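Local coordinates for protein 3-carboxy-cis,cis-muconate cycloisomerase (Acinetobacter calcoaceticus, PDB 1Q5N) that is a cycloisomerase built on the largely helical fold of the fumarase/aspartase family, with four copies of the chain in its assembly, at residues N358-Q361 and N362-T366; V314-H317 and E318-G322. One frame throughout, in Å; residues are numbered along the deposited sequence.

Contact 1: N358-Q361 and N362-T366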
ATOM      1  N   ASN A 358      26.860 -28.585 -10.400  1.00 39.03           N
ATOM      2  CA  ASN A 358      26.277 -27.451 -11.125  1.00 36.74           C
ATOM      3  C   ASN A 358      26.908 -26.155 -10.610  1.00 34.49           C
ATOM      4  O   ASN A 358      27.210 -25.266 -11.394  1.00 33.30           O
ATOM      5  CB  ASN A 358      24.754 -27.455 -10.985  1.00 35.20           C
ATOM      6  CG  ASN A 358      24.134 -28.542 -11.842  1.00 38.09           C
ATOM      7  OD1 ASN A 358      24.775 -28.996 -12.788  1.00 39.14           O
ATOM      8  ND2 ASN A 358      22.910 -28.956 -11.542  1.00 36.26           N
ATOM      9  N   MET A 359      27.170 -26.069  -9.309  1.00 33.70           N
ATOM     10  CA  MET A 359      27.821 -24.867  -8.797  1.00 35.70           C
ATOM     11  C   MET A 359      29.207 -24.718  -9.410  1.00 36.82           C
ATOM     12  O   MET A 359      29.631 -23.606  -9.793  1.00 35.95           O
ATOM     13  CB  MET A 359      27.950 -24.914  -7.287  1.00 33.61           C
ATOM     14  CG  MET A 359      26.647 -24.720  -6.584  1.00 35.46           C
ATOM     15  SD  MET A 359      26.812 -24.901  -4.764  1.00 37.74           S
ATOM     16  CE  MET A 359      25.225 -24.238  -4.126  1.00 35.60           C
ATOM     17  N   HIS A 360      29.909 -25.849  -9.527  1.00 39.56           N
ATOM     18  CA  HIS A 360      31.265 -25.841 -10.088  1.00 41.94           C
ATOM     19  C   HIS A 360      31.185 -25.444 -11.554  1.00 40.62           C
ATOM     20  O   HIS A 360      31.937 -24.593 -12.012  1.00 40.73           O
ATOM     21  CB  HIS A 360      31.934 -27.220  -9.953  1.00 46.95           C
ATOM     22  CG  HIS A 360      33.189 -27.335 -10.767  1.00 54.09           C
ATOM     23  ND1 HIS A 360      34.380 -26.738 -10.383  1.00 56.00           N
ATOM     24  CD2 HIS A 360      33.399 -27.819 -12.021  1.00 55.55           C
ATOM     25  CE1 HIS A 360      35.257 -26.841 -11.369  1.00 56.76           C
ATOM     26  NE2 HIS A 360      34.689 -27.488 -12.373  1.00 57.82           N
ATOM     27  N   GLN A 361      30.278 -26.080 -12.285  1.00 39.68           N
ATOM     28  CA  GLN A 361      30.046 -25.739 -13.675  1.00 41.04           C
ATOM     29  C   GLN A 361      29.667 -24.294 -13.944  1.00 39.49           C
ATOM     30  O   GLN A 361      30.119 -23.742 -14.915  1.00 40.37           O
ATOM     31  CB  GLN A 361      28.921 -26.548 -14.259  1.00 44.78           C
ATOM     32  CG  GLN A 361      29.347 -27.900 -14.637  1.00 57.32           C
ATOM     33  CD  GLN A 361      28.645 -28.360 -15.901  1.00 64.76           C
ATOM     34  OE1 GLN A 361      27.589 -27.792 -16.283  1.00 68.46           O
ATOM     35  NE2 GLN A 361      29.210 -29.396 -16.564  1.00 66.35           N
ATOM     36  N   ASN A 362      28.831 -23.669 -13.118  1.00 35.38           N
ATOM     37  CA  ASN A 362      28.458 -22.330 -13.451  1.00 33.01           C
ATOM     38  C   ASN A 362      29.628 -21.405 -13.203  1.00 33.63           C
ATOM     39  O   ASN A 362      29.720 -20.338 -13.823  1.00 32.13           O
ATOM     40  CB  ASN A 362      27.184 -21.933 -12.687  1.00 32.29           C
ATOM     41  CG  ASN A 362      26.027 -22.853 -13.035  1.00 33.45           C
ATOM     42  OD1 ASN A 362      25.968 -23.359 -14.184  1.00 33.71           O
ATOM     43  ND2 ASN A 362      25.116 -23.109 -12.067  1.00 28.13           N
ATOM     44  N   ILE A 363      30.545 -21.807 -12.316  1.00 34.14           N
ATOM     45  CA  ILE A 363      31.732 -20.989 -12.094  1.00 34.52           C
ATOM     46  C   ILE A 363      32.587 -20.987 -13.406  1.00 36.67           C
ATOM     47  O   ILE A 363      33.286 -19.997 -13.708  1.00 34.67           O
ATOM     48  CB  ILE A 363      32.595 -21.547 -10.931  1.00 36.03           C
ATOM     49  CG1 ILE A 363      31.945 -21.241  -9.581  1.00 37.10           C
ATOM     50  CG2 ILE A 363      34.013 -20.966 -10.960  1.00 35.87           C
ATOM     51  CD1 ILE A 363      32.574 -22.084  -8.436  1.00 37.14           C
ATOM     52  N   GLU A 364      32.527 -22.064 -14.191  1.00 36.72           N
ATOM     53  CA  GLU A 364      33.342 -22.103 -15.417  1.00 41.32           C
ATOM     54  C   GLU A 364      32.716 -21.390 -16.598  1.00 42.36           C
ATOM     55  O   GLU A 364      33.343 -21.195 -17.623  1.00 43.49           O
ATOM     56  CB  GLU A 364      33.714 -23.553 -15.784  1.00 42.97           C
ATOM     57  CG  GLU A 364      34.992 -24.006 -15.018  1.00 49.40           C
ATOM     58  CD  GLU A 364      36.189 -23.065 -15.318  1.00 54.47           C
ATOM     59  OE1 GLU A 364      36.453 -22.885 -16.531  1.00 57.74           O
ATOM     60  OE2 GLU A 364      36.857 -22.495 -14.395  1.00 56.20           O
ATOM     61  N   CYS A 365      31.484 -20.947 -16.418  1.00 42.14           N
ATOM     62  CA  CYS A 365      30.723 -20.252 -17.441  1.00 42.86           C
ATOM     63  C   CYS A 365      31.447 -19.122 -18.234  1.00 41.69           C
ATOM     64  O   CYS A 365      31.344 -19.044 -19.459  1.00 40.65           O
ATOM     65  CB  CYS A 365      29.456 -19.718 -16.757  1.00 45.79           C
ATOM     66  SG  CYS A 365      28.235 -19.213 -17.845  1.00 52.92           S
ATOM     67  N   THR A 366      32.152 -18.225 -17.558  1.00 39.77           N
ATOM     68  CA  THR A 366      32.850 -17.151 -18.288  1.00 39.42           C
ATOM     69  C   THR A 366      34.304 -17.511 -18.669  1.00 38.23           C
ATOM     70  O   THR A 366      35.091 -16.645 -19.034  1.00 37.27           O
ATOM     71  CB  THR A 366      32.884 -15.812 -17.468  1.00 38.61           C
ATOM     72  OG1 THR A 366      33.581 -16.019 -16.224  1.00 37.58           O
ATOM     73  CG2 THR A 366      31.466 -15.308 -17.221  1.00 35.57           C
TER

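Contact 2: V314-H317 and E318-G322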
ATOM      1  N   VAL A 314      -4.957   6.263  12.499  1.00 27.76           N
ATOM      2  CA  VAL A 314      -5.728   7.506  12.566  1.00 28.84           C
ATOM      3  C   VAL A 314      -7.143   7.163  13.064  1.00 28.70           C
ATOM      4  O   VAL A 314      -7.997   6.762  12.280  1.00 27.28           O
ATOM      5  CB  VAL A 314      -5.725   8.221  11.177  1.00 28.65           C
ATOM      6  CG1 VAL A 314      -6.479   9.567  11.300  1.00 28.37           C
ATOM      7  CG2 VAL A 314      -4.259   8.475  10.720  1.00 24.47           C
ATOM      8  N   GLN A 315      -7.365   7.334  14.370  1.00 27.44           N
ATOM      9  CA  GLN A 315      -8.624   6.943  15.002  1.00 28.20           C
ATOM     10  C   GLN A 315      -9.293   8.137  15.668  1.00 28.54           C
ATOM     11  O   GLN A 315      -8.622   8.926  16.340  1.00 31.21           O
ATOM     12  CB  GLN A 315      -8.362   5.864  16.074  1.00 28.41           C
ATOM     13  CG  GLN A 315      -7.514   4.673  15.639  1.00 26.87           C
ATOM     14  CD  GLN A 315      -8.176   3.323  15.971  1.00 29.73           C
ATOM     15  OE1 GLN A 315      -8.999   3.254  16.876  1.00 29.57           O
ATOM     16  NE2 GLN A 315      -7.805   2.245  15.235  1.00 26.84           N
ATOM     17  N   GLU A 316     -10.603   8.268  15.500  1.00 27.81           N
ATOM     18  CA  GLU A 316     -11.330   9.384  16.123  1.00 27.99           C
ATOM     19  C   GLU A 316     -11.517   9.294  17.647  1.00 26.51           C
ATOM     20  O   GLU A 316     -12.020   8.302  18.177  1.00 26.40           O
ATOM     21  CB  GLU A 316     -12.741   9.574  15.533  1.00 25.99           C
ATOM     22  CG  GLU A 316     -12.792   9.962  14.060  1.00 28.49           C
ATOM     23  CD  GLU A 316     -12.501   8.764  13.147  1.00 30.84           C
ATOM     24  OE1 GLU A 316     -12.501   7.593  13.623  1.00 30.42           O
ATOM     25  OE2 GLU A 316     -12.266   9.009  11.949  1.00 31.92           O
ATOM     26  N   HIS A 317     -11.101  10.350  18.327  1.00 26.11           N
ATOM     27  CA  HIS A 317     -11.330  10.491  19.754  1.00 27.53           C
ATOM     28  C   HIS A 317     -11.198   9.259  20.613  1.00 27.73           C
ATOM     29  O   HIS A 317     -10.133   8.685  20.664  1.00 28.92           O
ATOM     30  CB  HIS A 317     -12.720  11.114  19.992  1.00 24.62           C
ATOM     31  CG  HIS A 317     -12.842  12.521  19.489  1.00 26.48           C
ATOM     32  ND1 HIS A 317     -11.969  13.527  19.878  1.00 26.66           N
ATOM     33  CD2 HIS A 317     -13.754  13.109  18.662  1.00 26.10           C
ATOM     34  CE1 HIS A 317     -12.341  14.675  19.308  1.00 25.51           C
ATOM     35  NE2 HIS A 317     -13.417  14.449  18.569  1.00 26.86           N
ATOM     36  N   GLU A 318     -12.294   8.847  21.257  1.00 27.82           N
ATOM     37  CA  GLU A 318     -12.257   7.730  22.167  1.00 28.20           C
ATOM     38  C   GLU A 318     -12.644   6.377  21.587  1.00 29.83           C
ATOM     39  O   GLU A 318     -12.596   5.375  22.284  1.00 29.19           O
ATOM     40  CB  GLU A 318     -13.127   8.041  23.416  1.00 30.90           C
ATOM     41  CG  GLU A 318     -12.513   9.094  24.373  1.00 29.26           C
ATOM     42  CD  GLU A 318     -12.236  10.468  23.688  1.00 29.82           C
ATOM     43  OE1 GLU A 318     -13.221  11.149  23.277  1.00 26.68           O
ATOM     44  OE2 GLU A 318     -11.031  10.850  23.560  1.00 26.25           O
ATOM     45  N   ARG A 319     -13.067   6.339  20.333  1.00 29.03           N
ATOM     46  CA  ARG A 319     -13.387   5.062  19.693  1.00 27.85           C
ATOM     47  C   ARG A 319     -13.663   5.449  18.252  1.00 28.48           C
ATOM     48  O   ARG A 319     -14.546   6.288  17.974  1.00 27.05           O
ATOM     49  CB  ARG A 319     -14.579   4.351  20.329  1.00 25.60           C
ATOM     50  CG  ARG A 319     -14.867   2.982  19.656  1.00 26.15           C
ATOM     51  CD  ARG A 319     -15.510   1.973  20.652  1.00 27.10           C
ATOM     52  NE  ARG A 319     -14.651   1.932  21.840  1.00 29.00           N
ATOM     53  CZ  ARG A 319     -14.976   2.389  23.062  1.00 30.85           C
ATOM     54  NH1 ARG A 319     -16.177   2.914  23.331  1.00 27.39           N
ATOM     55  NH2 ARG A 319     -14.042   2.415  24.000  1.00 29.56           N
ATOM     56  N   SER A 320     -12.866   4.862  17.360  1.00 27.16           N
ATOM     57  CA  SER A 320     -12.924   5.193  15.973  1.00 30.41           C
ATOM     58  C   SER A 320     -14.011   4.524  15.163  1.00 31.27           C
ATOM     59  O   SER A 320     -14.554   3.511  15.535  1.00 31.79           O
ATOM     60  CB  SER A 320     -11.577   4.916  15.291  1.00 29.21           C
ATOM     61  OG  SER A 320     -11.407   3.538  15.163  1.00 31.53           O
ATOM     62  N   LEU A 321     -14.253   5.131  14.013  1.00 31.86           N
ATOM     63  CA  LEU A 321     -15.233   4.701  13.041  1.00 33.67           C
ATOM     64  C   LEU A 321     -14.483   4.214  11.811  1.00 33.17           C
ATOM     65  O   LEU A 321     -14.109   5.024  10.979  1.00 34.77           O
ATOM     66  CB  LEU A 321     -16.034   5.930  12.664  1.00 35.18           C
ATOM     67  CG  LEU A 321     -17.495   5.752  12.481  1.00 39.00           C
ATOM     68  CD1 LEU A 321     -18.039   4.886  13.609  1.00 39.25           C
ATOM     69  CD2 LEU A 321     -18.090   7.131  12.494  1.00 40.96           C
ATOM     70  N   GLY A 322     -14.263   2.919  11.669  1.00 32.02           N
ATOM     71  CA  GLY A 322     -13.564   2.442  10.480  1.00 30.56           C
ATOM     72  C   GLY A 322     -12.150   1.890  10.697  1.00 29.93           C
ATOM     73  O   GLY A 322     -11.902   0.721  10.435  1.00 28.23           O
TER
HETATM   74  O   HOH W   1     -11.167   2.866  18.656  1.00 32.87           O
HETATM   75  O   HOH W   2     -13.719   7.526  10.163  1.00 43.20           O

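Contact 1: N358-Q361 and N362-T366
The backbone carbonyl of Asn358 receives the amide of Asn362 one helical turn further on, with Asn362 N 2.9 Å from Asn358 O and an N-H...O angle of 152°. The side chain of Asn362 folds back over the same oxygen. Its CG is turned beside its own backbone N (chi1 -60°), so that Asn358 O looks onto the flat face of the amide rather than meeting its edge. Asn362 ND2 comes to 3.1 Å of Asn358 O but at a poor angle, so it makes no hydrogen bond there; its bonds go to Glu268 OE2 and Ile266 O, while Asn358 ND2 bonds to Ala267 O.

On the next residue, Ile363 N bonds to Met359 O at 3.2 Å, and CG1 of Ile363 packs 3.3 Å from that oxygen. Met359 and Ile363 also lie against strand 151-156, at Met152 and at Val151 and Met153 respectively. His360 O takes two weak bonds, from Ile363 N at 3.1 Å and from Glu364 N at 3.4 Å. Glu364 N is itself shared, with a second weak bond to Gln361 O, so bonds three and four residues back coexist in helix 356-364. CG of Glu364 meets the imidazole of His360 obliquely, 4.4 Å from NE2, and the carboxylate does not touch the ring.

Apolar chains of the helix thus pack on the strand, while two carboxamides a turn apart spend their N-H groups on the carbonyls of Ile266 and Ala267 and the carboxylate of Glu268. The two acceptors of Asn362 ND2 probably set which way its buried amide is turned.

Contact 2: V314-H317 and E318-G322
A type II' beta turn runs from Glu316 to Arg319, closed by Arg319 N bonding to Glu316 O at 3.1 Å almost head-on to the carbonyl. His317 occupies its second position with a positive phi of 39°, a conformation more often taken by glycine.

Beyond the turn the two arms are joined through side chains. The bent chain of Glu316 brings OE1 back to the opposite arm, where Leu321 N donates to it at 3.0 Å in a nearly straight bond (172°) that arrives from above the carboxylate plane. The same OE1 sits 3.3 Å from Ser320 CB. The other carboxylate oxygen, OE2, reaches the same arm through water: a single molecule donates to Glu316 OE2 and to Leu321 O, each at 2.7 Å, and Arg256 of the third subunit adds a salt bridge to OE2.

The connection lies between helices 290-311 and 323-351, two long helices of the fold, and Gly322 is the N-cap of the second. Just ahead of that cap, Ser320 holds OG between its backbone N and carbonyl carbon (chi1 73°), which directs the hydroxyl at Gln315; the bond to Gln315 OE1 is weak at 3.0 Å, and OG also accepts from Trp324 N in the first turn of the helix. The amide of Gln315 is oriented from its other end by NE2, bonded to Ser312 O. A second water accepts from Ser320 N at 2.9 Å and reaches Gln315 OE1.

At the two central turn residues, Glu318 OE1 lies 3.3 Å from His317 CB and obliquely to the ring, while Glu318 OE2 forms salt bridges with Lys169 and Arg172 of the third subunit.

From the N terminus, the chain runs through helix 290-311 and first meets contact 2, in the connection that leads into helix 323-351. That long helix then carries it away to the other side of the chain's centre, where strand 353-354 leads into helix 356-364 and contact 1. Each contact is local and closes within one short continuous stretch, so the two stand in series, neither nesting nor crossing. The centres of contacts 1 and 2 are about 59 Å apart, and the nearest atoms of contacts 1 and 2 about 46 Å. Residues 314-322 join two long helices and face the third subunit; residues 358-366 seat a short helix on strand 151-156, beside the second subunit.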